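Local coordinates for restriction endonuclease AspBHI (Azoarcus sp., PDB 4OC8), which is a DNA modification-dependent restriction endonuclease, which probably binds DNA bearing modified bases and cleaves it, and which assembles as a tetramer, at residues V313-V318 against D340-Q345; L333-Y338 against L356-D361; Q235-V240 against R372-V377; F172-E177 against R211-P216; G251-A256 against L302-Y307. All coordinates share one frame; numbering follows the deposited sequence.

Contacts 1, 2 and 5 form one continuous piece of the PDDEXK-type nuclease fold. Contacts 2 and 5, centres about 10 Å apart, share neighbouring strands 294-305 and 330-335, joined by V334 N to E303 O (2.9 Å). Contact 5 carries E303 and K305, consistent with the (D/E)XK signature and so probably near the active site. Contact 1 probably bonds contact 2 through V313 N and Y338 O (2.7 Å) and contact 5 through E317 OE2 and Y307 OH (2.7 Å). Contact 3 packs helices 232-244 and 374-386 together next to this unit, touching contact 2 through I238. Contact 4 ties strand 163-174 of the N-terminal family region to the 211-216 loop, its centre about 30 Å from that of contact 2.

Contact 1. Residues V313-V318 against D340-Q345; sequences VGVKEV and DRQAYQ
D340 reaches across to V313 with its backbone and caps its own helix with its side chain: OD1 accepts the N-H of A343 at 2.9 Å, met nearly head-on at the oxygen. This is an aspartate N-cap on helix 341-349, set against the start of helix 315-324, whose own N-cap position is held by G314. The link between the two helix starts is D340 N to V313 O, 3.1 Å, fairly straight at 162° although the donor stands somewhat out of the carbonyl plane. With chi1 at 71°, CG of D340 is tucked between its own N and carbonyl carbon, which turns the carboxylate back over the first helical turn and also brings OD2 to 3.8 Å from G314 CA. The methyl of A343 then packs on the backbone of the other helix start, CB lying 3.7 Å from G314 C, and V318 CG2 lies 4.1 Å from the same A343 CB. G314 N is bonded to E317 OE1, approached from above the carboxylate plane, while OE2 of the same glutamate bonds the hydroxyl of Y307. Toward solvent, the extended chain of Q342 lays its amide end against V315. CG2 of that valine, the branch beside the backbone N, touches Q342 CD at 3.5 Å.

Contact 2. Residues L333-Y338 against L356-D361; sequences LVTTSY and LTTAQD
Backbone bonds between L333, T335 and T357 make the first layer of this contact, a parallel pairing of strands 330-335 and 354-357. T357 N gives to L333 O at 2.8 Å, and T335 N gives to T357 O at 2.9 Å, the latter with the donor almost exactly in line with the C=O. T357 thus bonds through both its N-H and its carbonyl to residues flanking V334. Past the strand ends one more bond, a weak one, runs from A359 N to S337 O. Packing contacts between the strands sort onto the two faces of the sheet. On one, CD2 of L333 meets CD2 of L356 at 3.8 Å; on the other, V334 and T357 stand side by side, pointing the same way, with V334 CG2 4.1 Å from T357 CB. Past the strands, the methyl of A359 packs on the carbonyl of T336, CB to O 3.6 Å. The polar side chains turn to their own surroundings. OG1 of T335, anti to its main-chain N (chi1 169°), accepts S337 N at 2.8 Å in an ST turn and also bonds K305 O. D361 OD2 takes T358 N on its anti side, somewhat out of the carboxylate plane, and forms a salt bridge with R222, whereas T358 OG1 goes to Q227 O. The pair closes the beta-alpha-beta unit of strand 330-335, helix 341-349 and strand 354-357, with V334 packed against helices 251-263 and 359-368 and T357 reaching A294 of the second subunit.

Contact 3. Residues Q235-V240 against R372-V377; sequences QALIEV and RTPTQV
L237 drives one methyl into the start of helix 374-386, and that is where helix 232-244 grips it. CD2 meets the T373-P374 peptide, 3.5 Å from P374 N, and is bordered by CD of the proline ring at 3.7 Å and by CG2 of V377 at 3.6 Å. CD1, the other branch, lies against the carbonyl of R372. CG of this leucine stands anti to its carbonyl carbon (chi1 -60°), which sends the isobutyl end along toward the partner helix. One turn on, V240 adds a second grip with both branches: CG1 touches V377 CG1 at 3.7 Å, while CG2 faces CB of P374 at 4.0 Å, V240 and the proline crossing roughly at right angles. Beyond P374 the contact opens toward solvent, and the polar groups there serve their own helix. T373 and Q376 form a capping box, in which Q376 N to T373 OG1 and T373 N to Q376 OE1 are both weak; OE1 also accepts R372 N at 2.8 Å, nearly in line with its C=O. I238 turns the other way, onto I362 and V363 of helix 359-368. Across the interface itself the partners are methyl groups, a proline ring and backbone carbonyl and peptide atoms, without a polar bond, so the contact rests on apolar packing, with backbone N-H groups at the start of the second helix served by its own cap.

Contact 4. Residues F172-E177 against R211-P216; sequences FTILDE and RPLMAP
I174 O and R211 O each accept a backbone N-H from the facing chain: L213 N reaches I174 O at 2.9 Å and D176 N reaches R211 O, also at 2.9 Å. Between these bonds L175 and P212 face each other, and P212, which has no N-H to give, fits because its neighbours supply the bonding atoms. Side chains fill in around this. T173 CG2 lies alongside the proline ring, 3.9 Å from P212 CB. L213 spreads over the facing backbone, with CD1 reaching I174 CG2 at 4.0 Å. The result is a single bridge in which the loop between helices 199-207 and 224-227 is stitched to the chain leaving strand 163-174; D176 there is the centre of an inverse gamma turn. The aliphatic part of R211 crosses D176 at a slant, CD 3.8 Å from D176 CB. Their charged ends do not pair, D176 OD2 being 5.2 Å from R211 NH1. Instead D176 OD1 bonds the indole N-H of W157 of the third subunit, and R211 NH2 makes a weak bond to V388 O of the second. Within the chain, T173 OG1 is tied to G143 O, and L175 is backed by L139 and V141 of strand 133-142.

Contact 5. Residues G251-A256 against L302-Y307; sequences GFEACA and LEAKCY
F252 offers one ring face to C306. The sulfur sits over it, SG 4.2 Å from the ring centroid and 18° off the normal, in a Cys sulfur-aromatic contact, and its CB adds a CH-pi contact over the ring. The main chain of K305 comes to the ring's edge, with its N 3.9 Å from F252 CE2. A304 approaches obliquely, CB 3.5 Å from CE2. With chi1 at 175°, F252 CG lies anti to the main-chain N, and the ring extends from the helix onto the strand end. One turn along, the methyl of A256 meets that of A304 at 3.5 Å, CB to CB. Beside this apolar patch a water donates to both E253 OE2 and A304 O, 3.0 Å from the latter; the other carboxylate oxygen of E253 is in a salt bridge with R281. E303, whose side chain starts away from the helix, forms salt bridges with R320 and R324; the E303-A304-K305 order is consistent with the (D/E)XK half of the PDDEXK signature. The axes of helix segment 251-256 and strand segment 302-305 pass 8.0 Å apart, their directions 118° apart. Helix 374-386 packs on C255 of helix 251-263, while helix 315-324 meets E303 and K305 of strand 294-305.

Contact 1. Residues V313-V318 against D340-Q345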
# COMPACT_ATOMS: atom_id res chain seq x y z
N VAL A 313 -23.36 11.94 -3.03
CA VAL A 313 -23.36 10.50 -2.85
C VAL A 313 -23.85 10.21 -1.44
O VAL A 313 -23.29 10.71 -0.46
CB VAL A 313 -21.97 9.89 -3.09
CG1 VAL A 313 -21.92 8.47 -2.56
CG2 VAL A 313 -21.63 9.93 -4.57
N GLY A 314 -24.91 9.43 -1.33
CA GLY A 314 -25.55 9.22 -0.05
C GLY A 314 -25.43 7.83 0.53
O GLY A 314 -24.65 7.00 0.05
N VAL A 315 -26.22 7.58 1.57
CA VAL A 315 -26.21 6.32 2.29
C VAL A 315 -26.44 5.10 1.39
O VAL A 315 -25.85 4.05 1.60
CB VAL A 315 -27.27 6.35 3.41
CG1 VAL A 315 -27.32 5.03 4.17
CG2 VAL A 315 -26.99 7.50 4.36
N LYS A 316 -27.29 5.26 0.38
CA LYS A 316 -27.67 4.17 -0.51
C LYS A 316 -26.48 3.68 -1.35
O LYS A 316 -26.10 2.48 -1.31
CB LYS A 316 -28.82 4.64 -1.41
CG LYS A 316 -29.48 3.56 -2.26
CD LYS A 316 -30.65 4.16 -3.05
CE LYS A 316 -31.36 3.11 -3.91
NZ LYS A 316 -30.51 2.61 -5.03
N GLU A 317 -25.90 4.62 -2.09
CA GLU A 317 -24.76 4.34 -2.95
C GLU A 317 -23.62 3.70 -2.18
O GLU A 317 -23.06 2.69 -2.60
CB GLU A 317 -24.25 5.63 -3.61
CG GLU A 317 -25.19 6.23 -4.64
CD GLU A 317 -26.26 7.11 -4.03
OE1 GLU A 317 -26.40 7.10 -2.78
OE2 GLU A 317 -26.96 7.80 -4.79
N VAL A 318 -23.30 4.29 -1.03
CA VAL A 318 -22.25 3.76 -0.17
C VAL A 318 -22.60 2.37 0.33
O VAL A 318 -21.75 1.48 0.34
CB VAL A 318 -21.97 4.70 1.02
CG1 VAL A 318 -21.00 4.05 1.98
CG2 VAL A 318 -21.42 6.02 0.52
N ASP A 340 -22.20 13.17 1.03
CA ASP A 340 -22.89 14.01 2.01
C ASP A 340 -22.49 13.70 3.46
O ASP A 340 -21.80 12.72 3.73
CB ASP A 340 -24.42 13.98 1.84
CG ASP A 340 -25.06 12.65 2.25
OD1 ASP A 340 -24.43 11.82 2.95
OD2 ASP A 340 -26.24 12.43 1.88
N ARG A 341 -22.97 14.54 4.37
CA ARG A 341 -22.64 14.44 5.79
C ARG A 341 -23.00 13.08 6.40
O ARG A 341 -22.15 12.43 6.99
CB ARG A 341 -23.30 15.58 6.58
CG ARG A 341 -22.91 15.65 8.05
CD ARG A 341 -21.40 15.71 8.24
NE ARG A 341 -20.81 16.90 7.63
CZ ARG A 341 -20.48 18.00 8.30
NH1 ARG A 341 -20.67 18.06 9.61
NH2 ARG A 341 -19.94 19.03 7.66
N GLN A 342 -24.25 12.66 6.24
CA GLN A 342 -24.71 11.40 6.83
C GLN A 342 -23.86 10.19 6.42
O GLN A 342 -23.46 9.39 7.27
CB GLN A 342 -26.18 11.15 6.50
CG GLN A 342 -26.77 9.93 7.19
CD GLN A 342 -28.22 9.66 6.80
OE1 GLN A 342 -28.80 10.39 6.00
NE2 GLN A 342 -28.81 8.61 7.38
N ALA A 343 -23.58 10.07 5.12
CA ALA A 343 -22.84 8.92 4.61
C ALA A 343 -21.38 8.91 5.07
O ALA A 343 -20.85 7.87 5.47
CB ALA A 343 -22.91 8.88 3.08
N TYR A 344 -20.73 10.08 5.01
CA TYR A 344 -19.36 10.24 5.47
C TYR A 344 -19.27 9.87 6.94
O TYR A 344 -18.41 9.09 7.35
CB TYR A 344 -18.91 11.69 5.28
CG TYR A 344 -17.47 11.85 4.85
CD1 TYR A 344 -16.45 11.13 5.46
CD2 TYR A 344 -17.13 12.72 3.83
CE1 TYR A 344 -15.13 11.28 5.06
CE2 TYR A 344 -15.82 12.87 3.42
CZ TYR A 344 -14.82 12.15 4.03
OH TYR A 344 -13.52 12.32 3.62
N GLN A 345 -20.18 10.44 7.73
CA GLN A 345 -20.25 10.19 9.17
C GLN A 345 -20.41 8.71 9.45
O GLN A 345 -19.72 8.15 10.30
CB GLN A 345 -21.41 10.97 9.79
CG GLN A 345 -21.34 11.10 11.31
CD GLN A 345 -20.32 12.14 11.77
OE1 GLN A 345 -20.32 13.28 11.30
NE2 GLN A 345 -19.45 11.75 12.70

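Contact 2. Residues L333-Y338 against L356-D361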
# COMPACT_ATOMS: atom_id res chain seq x y z
N LEU A 333 -14.33 4.19 -3.50
CA LEU A 333 -15.46 4.87 -4.11
C LEU A 333 -14.98 6.11 -4.82
O LEU A 333 -14.58 7.08 -4.18
CB LEU A 333 -16.50 5.25 -3.06
CG LEU A 333 -17.69 6.06 -3.59
CD1 LEU A 333 -18.99 5.37 -3.24
CD2 LEU A 333 -17.68 7.48 -3.05
N VAL A 334 -15.01 6.09 -6.14
CA VAL A 334 -14.63 7.24 -6.94
C VAL A 334 -15.88 7.99 -7.39
O VAL A 334 -16.84 7.38 -7.87
CB VAL A 334 -13.80 6.83 -8.16
CG1 VAL A 334 -13.44 8.04 -9.01
CG2 VAL A 334 -12.54 6.09 -7.71
N THR A 335 -15.89 9.30 -7.23
CA THR A 335 -17.04 10.10 -7.64
C THR A 335 -16.63 11.48 -8.12
O THR A 335 -15.73 12.11 -7.56
CB THR A 335 -18.05 10.26 -6.49
OG1 THR A 335 -19.03 11.25 -6.86
CG2 THR A 335 -17.36 10.69 -5.21
N THR A 336 -17.30 11.95 -9.17
CA THR A 336 -17.09 13.30 -9.68
C THR A 336 -17.89 14.32 -8.88
O THR A 336 -17.97 15.49 -9.25
CB THR A 336 -17.46 13.40 -11.17
OG1 THR A 336 -18.66 12.66 -11.42
CG2 THR A 336 -16.34 12.84 -12.03
N SER A 337 -18.49 13.88 -7.78
CA SER A 337 -19.21 14.77 -6.88
C SER A 337 -18.68 14.61 -5.46
O SER A 337 -17.54 14.19 -5.26
CB SER A 337 -20.70 14.44 -6.91
OG SER A 337 -21.41 15.20 -5.95
N TYR A 338 -19.51 14.94 -4.48
CA TYR A 338 -19.12 14.82 -3.07
C TYR A 338 -20.00 13.81 -2.33
O TYR A 338 -21.09 13.47 -2.79
CB TYR A 338 -19.21 16.18 -2.38
CG TYR A 338 -20.62 16.59 -2.02
CD1 TYR A 338 -21.51 17.04 -2.99
CD2 TYR A 338 -21.06 16.55 -0.70
CE1 TYR A 338 -22.80 17.42 -2.66
CE2 TYR A 338 -22.35 16.94 -0.36
CZ TYR A 338 -23.21 17.38 -1.35
OH TYR A 338 -24.49 17.75 -1.01
N LEU A 356 -12.75 7.24 0.09
CA LEU A 356 -13.67 8.14 -0.57
C LEU A 356 -12.93 9.14 -1.46
O LEU A 356 -12.43 10.15 -0.98
CB LEU A 356 -14.54 8.89 0.45
CG LEU A 356 -15.44 8.05 1.35
CD1 LEU A 356 -16.05 8.91 2.44
CD2 LEU A 356 -16.53 7.36 0.54
N THR A 357 -12.88 8.84 -2.75
CA THR A 357 -12.23 9.71 -3.72
C THR A 357 -13.26 10.65 -4.33
O THR A 357 -14.05 10.24 -5.18
CB THR A 357 -11.59 8.89 -4.84
OG1 THR A 357 -10.88 7.78 -4.28
CG2 THR A 357 -10.62 9.74 -5.64
N THR A 358 -13.25 11.90 -3.90
CA THR A 358 -14.20 12.89 -4.39
C THR A 358 -13.61 13.73 -5.51
O THR A 358 -12.50 13.45 -5.99
CB THR A 358 -14.67 13.81 -3.25
OG1 THR A 358 -13.58 14.62 -2.80
CG2 THR A 358 -15.19 12.98 -2.10
N ALA A 359 -14.34 14.75 -5.94
CA ALA A 359 -13.96 15.56 -7.09
C ALA A 359 -12.59 16.23 -6.93
O ALA A 359 -11.77 16.21 -7.86
CB ALA A 359 -15.03 16.59 -7.40
N GLN A 360 -12.36 16.82 -5.77
CA GLN A 360 -11.08 17.46 -5.48
C GLN A 360 -9.95 16.44 -5.61
O GLN A 360 -8.88 16.73 -6.16
CB GLN A 360 -11.09 18.08 -4.08
CG GLN A 360 -9.80 18.79 -3.71
CD GLN A 360 -9.35 19.78 -4.76
OE1 GLN A 360 -10.14 20.59 -5.25
NE2 GLN A 360 -8.08 19.72 -5.13
N ASP A 361 -10.20 15.23 -5.11
CA ASP A 361 -9.22 14.16 -5.18
C ASP A 361 -8.92 13.78 -6.63
O ASP A 361 -7.77 13.55 -6.99
CB ASP A 361 -9.70 12.96 -4.37
CG ASP A 361 -9.81 13.26 -2.89
OD1 ASP A 361 -8.99 14.07 -2.39
OD2 ASP A 361 -10.70 12.70 -2.21

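Contact 3. Residues Q235-V240 against R372-V377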
# COMPACT_ATOMS: atom_id res chain seq x y z
N GLN A 235 -13.06 22.77 -11.87
CA GLN A 235 -14.47 22.45 -12.07
C GLN A 235 -14.74 22.10 -13.52
O GLN A 235 -15.45 21.13 -13.82
CB GLN A 235 -15.36 23.63 -11.63
CG GLN A 235 -15.32 23.90 -10.14
CD GLN A 235 -16.23 25.04 -9.72
OE1 GLN A 235 -16.79 25.75 -10.57
NE2 GLN A 235 -16.39 25.22 -8.42
N ALA A 236 -14.14 22.87 -14.43
CA ALA A 236 -14.25 22.58 -15.85
C ALA A 236 -13.62 21.22 -16.16
O ALA A 236 -14.17 20.43 -16.94
CB ALA A 236 -13.58 23.67 -16.66
N LEU A 237 -12.49 20.94 -15.52
CA LEU A 237 -11.82 19.65 -15.67
C LEU A 237 -12.72 18.47 -15.31
O LEU A 237 -12.80 17.50 -16.07
CB LEU A 237 -10.54 19.59 -14.83
CG LEU A 237 -9.46 20.63 -15.12
CD1 LEU A 237 -8.24 20.38 -14.25
CD2 LEU A 237 -9.09 20.61 -16.59
N ILE A 238 -13.37 18.54 -14.16
CA ILE A 238 -14.28 17.47 -13.74
C ILE A 238 -15.50 17.40 -14.66
O ILE A 238 -16.03 16.31 -14.96
CB ILE A 238 -14.74 17.65 -12.27
CG1 ILE A 238 -13.54 17.66 -11.34
CG2 ILE A 238 -15.70 16.55 -11.85
CD1 ILE A 238 -12.76 16.36 -11.36
N GLU A 239 -15.94 18.57 -15.12
CA GLU A 239 -17.07 18.65 -16.02
C GLU A 239 -16.80 17.92 -17.33
O GLU A 239 -17.69 17.28 -17.88
CB GLU A 239 -17.48 20.10 -16.27
CG GLU A 239 -18.78 20.25 -17.05
CD GLU A 239 -19.91 19.39 -16.49
OE1 GLU A 239 -20.06 19.31 -15.26
OE2 GLU A 239 -20.65 18.80 -17.31
N VAL A 240 -15.57 18.02 -17.83
CA VAL A 240 -15.20 17.30 -19.05
C VAL A 240 -15.41 15.80 -18.86
O VAL A 240 -15.94 15.11 -19.75
CB VAL A 240 -13.74 17.57 -19.48
CG1 VAL A 240 -13.37 16.74 -20.70
CG2 VAL A 240 -13.53 19.04 -19.78
N ARG A 372 -3.79 19.42 -16.60
CA ARG A 372 -4.28 20.65 -15.97
C ARG A 372 -5.32 21.39 -16.81
O ARG A 372 -5.91 22.38 -16.35
CB ARG A 372 -3.12 21.59 -15.66
CG ARG A 372 -2.15 21.02 -14.66
CD ARG A 372 -1.41 22.11 -13.92
NE ARG A 372 -1.16 21.72 -12.54
CZ ARG A 372 -0.24 20.83 -12.18
NH1 ARG A 372 0.52 20.24 -13.10
NH2 ARG A 372 -0.07 20.53 -10.90
N THR A 373 -5.54 20.91 -18.03
CA THR A 373 -6.41 21.60 -18.99
C THR A 373 -7.42 20.65 -19.60
O THR A 373 -7.16 19.45 -19.70
CB THR A 373 -5.58 22.24 -20.13
OG1 THR A 373 -5.08 21.21 -20.99
CG2 THR A 373 -4.42 23.05 -19.57
N PRO A 374 -8.59 21.18 -20.02
CA PRO A 374 -9.66 20.40 -20.65
C PRO A 374 -9.20 19.56 -21.84
O PRO A 374 -9.66 18.42 -22.00
CB PRO A 374 -10.64 21.47 -21.12
CG PRO A 374 -10.48 22.56 -20.12
CD PRO A 374 -9.01 22.56 -19.75
N THR A 375 -8.30 20.10 -22.67
CA THR A 375 -7.80 19.35 -23.82
C THR A 375 -7.01 18.14 -23.33
O THR A 375 -7.15 17.03 -23.86
CB THR A 375 -6.88 20.21 -24.70
OG1 THR A 375 -7.39 21.55 -24.76
CG2 THR A 375 -6.81 19.63 -26.11
N GLN A 376 -6.19 18.36 -22.31
CA GLN A 376 -5.40 17.29 -21.71
C GLN A 376 -6.28 16.23 -21.08
O GLN A 376 -5.99 15.04 -21.18
CB GLN A 376 -4.41 17.85 -20.69
CG GLN A 376 -3.24 18.59 -21.32
CD GLN A 376 -2.33 19.23 -20.30
OE1 GLN A 376 -2.69 19.37 -19.13
NE2 GLN A 376 -1.14 19.63 -20.73
N VAL A 377 -7.36 16.66 -20.43
CA VAL A 377 -8.35 15.73 -19.87
C VAL A 377 -8.94 14.88 -21.00
O VAL A 377 -9.10 13.67 -20.86
CB VAL A 377 -9.50 16.47 -19.15
CG1 VAL A 377 -10.55 15.48 -18.68
CG2 VAL A 377 -8.97 17.27 -17.98

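Contact 4. Residues F172-E177 against R211-P216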
# COMPACT_ATOMS: atom_id res chain seq x y z
N PHE A 172 12.76 15.51 3.20
CA PHE A 172 13.25 15.74 4.55
C PHE A 172 12.33 15.03 5.54
O PHE A 172 11.21 14.65 5.19
CB PHE A 172 13.29 17.24 4.87
CG PHE A 172 14.25 18.01 4.02
CD1 PHE A 172 15.55 18.23 4.45
CD2 PHE A 172 13.86 18.53 2.80
CE1 PHE A 172 16.45 18.95 3.66
CE2 PHE A 172 14.75 19.24 2.01
CZ PHE A 172 16.05 19.45 2.44
N THR A 173 12.81 14.85 6.77
CA THR A 173 11.97 14.31 7.83
C THR A 173 12.02 15.22 9.05
O THR A 173 13.10 15.57 9.53
CB THR A 173 12.39 12.88 8.24
OG1 THR A 173 12.12 11.97 7.17
CG2 THR A 173 11.62 12.44 9.47
N ILE A 174 10.84 15.62 9.54
CA ILE A 174 10.73 16.39 10.77
C ILE A 174 11.06 15.52 11.98
O ILE A 174 10.40 14.50 12.21
CB ILE A 174 9.30 16.91 10.96
CG1 ILE A 174 8.81 17.62 9.69
CG2 ILE A 174 9.22 17.82 12.15
CD1 ILE A 174 9.63 18.81 9.31
N LEU A 175 12.07 15.92 12.74
CA LEU A 175 12.48 15.21 13.95
C LEU A 175 11.45 15.37 15.07
O LEU A 175 10.77 16.39 15.15
CB LEU A 175 13.84 15.71 14.43
CG LEU A 175 15.06 15.26 13.63
CD1 LEU A 175 16.34 15.80 14.25
CD2 LEU A 175 15.11 13.75 13.53
N ASP A 176 11.35 14.37 15.94
CA ASP A 176 10.41 14.40 17.07
C ASP A 176 10.88 15.32 18.19
O ASP A 176 11.45 14.86 19.18
CB ASP A 176 10.17 13.00 17.63
CG ASP A 176 9.02 12.96 18.63
OD1 ASP A 176 8.42 14.02 18.91
OD2 ASP A 176 8.71 11.86 19.14
N GLU A 177 10.61 16.62 18.04
CA GLU A 177 10.89 17.61 19.07
C GLU A 177 9.77 18.64 19.08
O GLU A 177 9.47 19.23 18.05
CB GLU A 177 12.22 18.32 18.79
CG GLU A 177 13.44 17.40 18.79
CD GLU A 177 13.80 16.87 20.18
OE1 GLU A 177 13.41 17.50 21.18
OE2 GLU A 177 14.49 15.83 20.26
N ARG A 211 14.59 9.84 14.18
CA ARG A 211 13.37 9.66 14.95
C ARG A 211 12.32 10.65 14.48
O ARG A 211 12.35 11.82 14.85
CB ARG A 211 13.63 9.85 16.45
CG ARG A 211 12.35 9.80 17.28
CD ARG A 211 12.57 10.28 18.70
NE ARG A 211 13.52 9.44 19.42
CZ ARG A 211 13.21 8.30 20.02
NH1 ARG A 211 11.96 7.84 19.99
NH2 ARG A 211 14.14 7.60 20.65
N PRO A 212 11.37 10.18 13.65
CA PRO A 212 10.37 11.05 13.03
C PRO A 212 9.28 11.51 13.97
O PRO A 212 8.91 10.78 14.89
CB PRO A 212 9.76 10.14 11.96
CG PRO A 212 9.95 8.78 12.49
CD PRO A 212 11.28 8.80 13.16
N LEU A 213 8.77 12.72 13.74
CA LEU A 213 7.60 13.22 14.44
C LEU A 213 6.36 12.71 13.71
O LEU A 213 5.94 13.27 12.70
CB LEU A 213 7.60 14.75 14.47
CG LEU A 213 6.72 15.50 15.48
CD1 LEU A 213 7.01 16.99 15.40
CD2 LEU A 213 5.24 15.26 15.27
N MET A 214 5.75 11.66 14.25
CA MET A 214 4.60 11.04 13.60
C MET A 214 3.30 11.40 14.31
O MET A 214 3.09 11.03 15.47
CB MET A 214 4.81 9.53 13.52
CG MET A 214 6.15 9.17 12.91
SD MET A 214 6.30 7.45 12.40
CE MET A 214 5.07 7.35 11.12
N ALA A 215 2.44 12.12 13.61
CA ALA A 215 1.18 12.60 14.18
C ALA A 215 -0.04 12.19 13.35
O ALA A 215 -0.59 13.00 12.62
CB ALA A 215 1.23 14.11 14.35
N PRO A 216 -0.46 10.92 13.49
CA PRO A 216 -1.61 10.38 12.75
C PRO A 216 -2.85 11.24 12.92
O PRO A 216 -3.08 11.78 14.00
CB PRO A 216 -1.82 9.01 13.40
CG PRO A 216 -0.50 8.64 13.94
CD PRO A 216 0.13 9.92 14.39

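Contact 5. Residues G251-A256 against L302-Y307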
# COMPACT_ATOMS: atom_id res chain seq x y z
N GLY A 251 -19.08 3.08 -18.64
CA GLY A 251 -17.73 3.37 -19.10
C GLY A 251 -16.92 4.13 -18.07
O GLY A 251 -15.70 3.96 -17.98
N PHE A 252 -17.60 4.95 -17.27
CA PHE A 252 -16.92 5.72 -16.24
C PHE A 252 -16.14 4.83 -15.29
O PHE A 252 -15.08 5.23 -14.78
CB PHE A 252 -17.90 6.58 -15.45
CG PHE A 252 -17.27 7.31 -14.30
CD1 PHE A 252 -16.35 8.32 -14.53
CD2 PHE A 252 -17.58 6.98 -13.00
CE1 PHE A 252 -15.76 9.00 -13.48
CE2 PHE A 252 -16.99 7.65 -11.94
CZ PHE A 252 -16.08 8.66 -12.19
N GLU A 253 -16.64 3.62 -15.04
CA GLU A 253 -15.94 2.67 -14.19
C GLU A 253 -14.50 2.49 -14.66
O GLU A 253 -13.57 2.52 -13.85
CB GLU A 253 -16.67 1.33 -14.16
CG GLU A 253 -18.09 1.44 -13.63
CD GLU A 253 -18.84 0.13 -13.70
OE1 GLU A 253 -18.18 -0.91 -13.95
OE2 GLU A 253 -20.07 0.14 -13.52
N ALA A 254 -14.31 2.35 -15.97
CA ALA A 254 -12.98 2.23 -16.54
C ALA A 254 -12.14 3.41 -16.07
O ALA A 254 -11.06 3.22 -15.50
CB ALA A 254 -13.03 2.18 -18.05
N CYS A 255 -12.66 4.61 -16.27
CA CYS A 255 -11.99 5.83 -15.83
C CYS A 255 -11.64 5.73 -14.35
O CYS A 255 -10.50 6.01 -13.94
CB CYS A 255 -12.86 7.05 -16.09
SG CYS A 255 -12.19 8.58 -15.44
N ALA A 256 -12.62 5.29 -13.55
CA ALA A 256 -12.40 5.18 -12.12
C ALA A 256 -11.19 4.28 -11.89
O ALA A 256 -10.26 4.65 -11.17
CB ALA A 256 -13.63 4.61 -11.44
N LEU A 302 -14.57 -1.90 -6.17
CA LEU A 302 -14.62 -0.56 -6.74
C LEU A 302 -16.07 -0.12 -6.97
O LEU A 302 -16.91 -0.91 -7.37
CB LEU A 302 -13.84 -0.53 -8.06
CG LEU A 302 -13.75 0.81 -8.79
CD1 LEU A 302 -13.09 1.85 -7.91
CD2 LEU A 302 -13.00 0.66 -10.10
N GLU A 303 -16.35 1.15 -6.68
CA GLU A 303 -17.66 1.72 -6.93
C GLU A 303 -17.46 3.10 -7.52
O GLU A 303 -16.77 3.93 -6.94
CB GLU A 303 -18.47 1.82 -5.63
CG GLU A 303 -19.85 2.44 -5.81
CD GLU A 303 -20.88 1.48 -6.41
OE1 GLU A 303 -20.86 0.28 -6.07
OE2 GLU A 303 -21.70 1.94 -7.24
N ALA A 304 -18.05 3.34 -8.69
CA ALA A 304 -17.84 4.60 -9.38
C ALA A 304 -19.16 5.31 -9.65
O ALA A 304 -20.02 4.78 -10.36
CB ALA A 304 -17.08 4.38 -10.67
N LYS A 305 -19.31 6.50 -9.09
CA LYS A 305 -20.54 7.26 -9.23
C LYS A 305 -20.29 8.56 -9.98
O LYS A 305 -19.77 9.51 -9.42
CB LYS A 305 -21.16 7.55 -7.86
CG LYS A 305 -21.47 6.30 -7.04
CD LYS A 305 -22.39 5.34 -7.79
CE LYS A 305 -23.75 5.95 -8.07
NZ LYS A 305 -24.65 4.97 -8.75
N CYS A 306 -20.68 8.59 -11.25
CA CYS A 306 -20.55 9.78 -12.08
C CYS A 306 -21.71 10.74 -11.82
O CYS A 306 -22.76 10.63 -12.45
CB CYS A 306 -20.50 9.39 -13.55
SG CYS A 306 -19.64 10.57 -14.59
N TYR A 307 -21.51 11.68 -10.91
CA TYR A 307 -22.56 12.60 -10.49
C TYR A 307 -22.22 14.06 -10.79
O TYR A 307 -21.05 14.42 -10.95
CB TYR A 307 -22.81 12.49 -8.98
CG TYR A 307 -23.67 11.33 -8.56
CD1 TYR A 307 -23.94 10.28 -9.42
CD2 TYR A 307 -24.24 11.30 -7.29
CE1 TYR A 307 -24.74 9.22 -9.02
CE2 TYR A 307 -25.05 10.25 -6.89
CZ TYR A 307 -25.29 9.21 -7.76
OH TYR A 307 -26.09 8.16 -7.36
O HOH W 1 -20.91 2.99 -12.62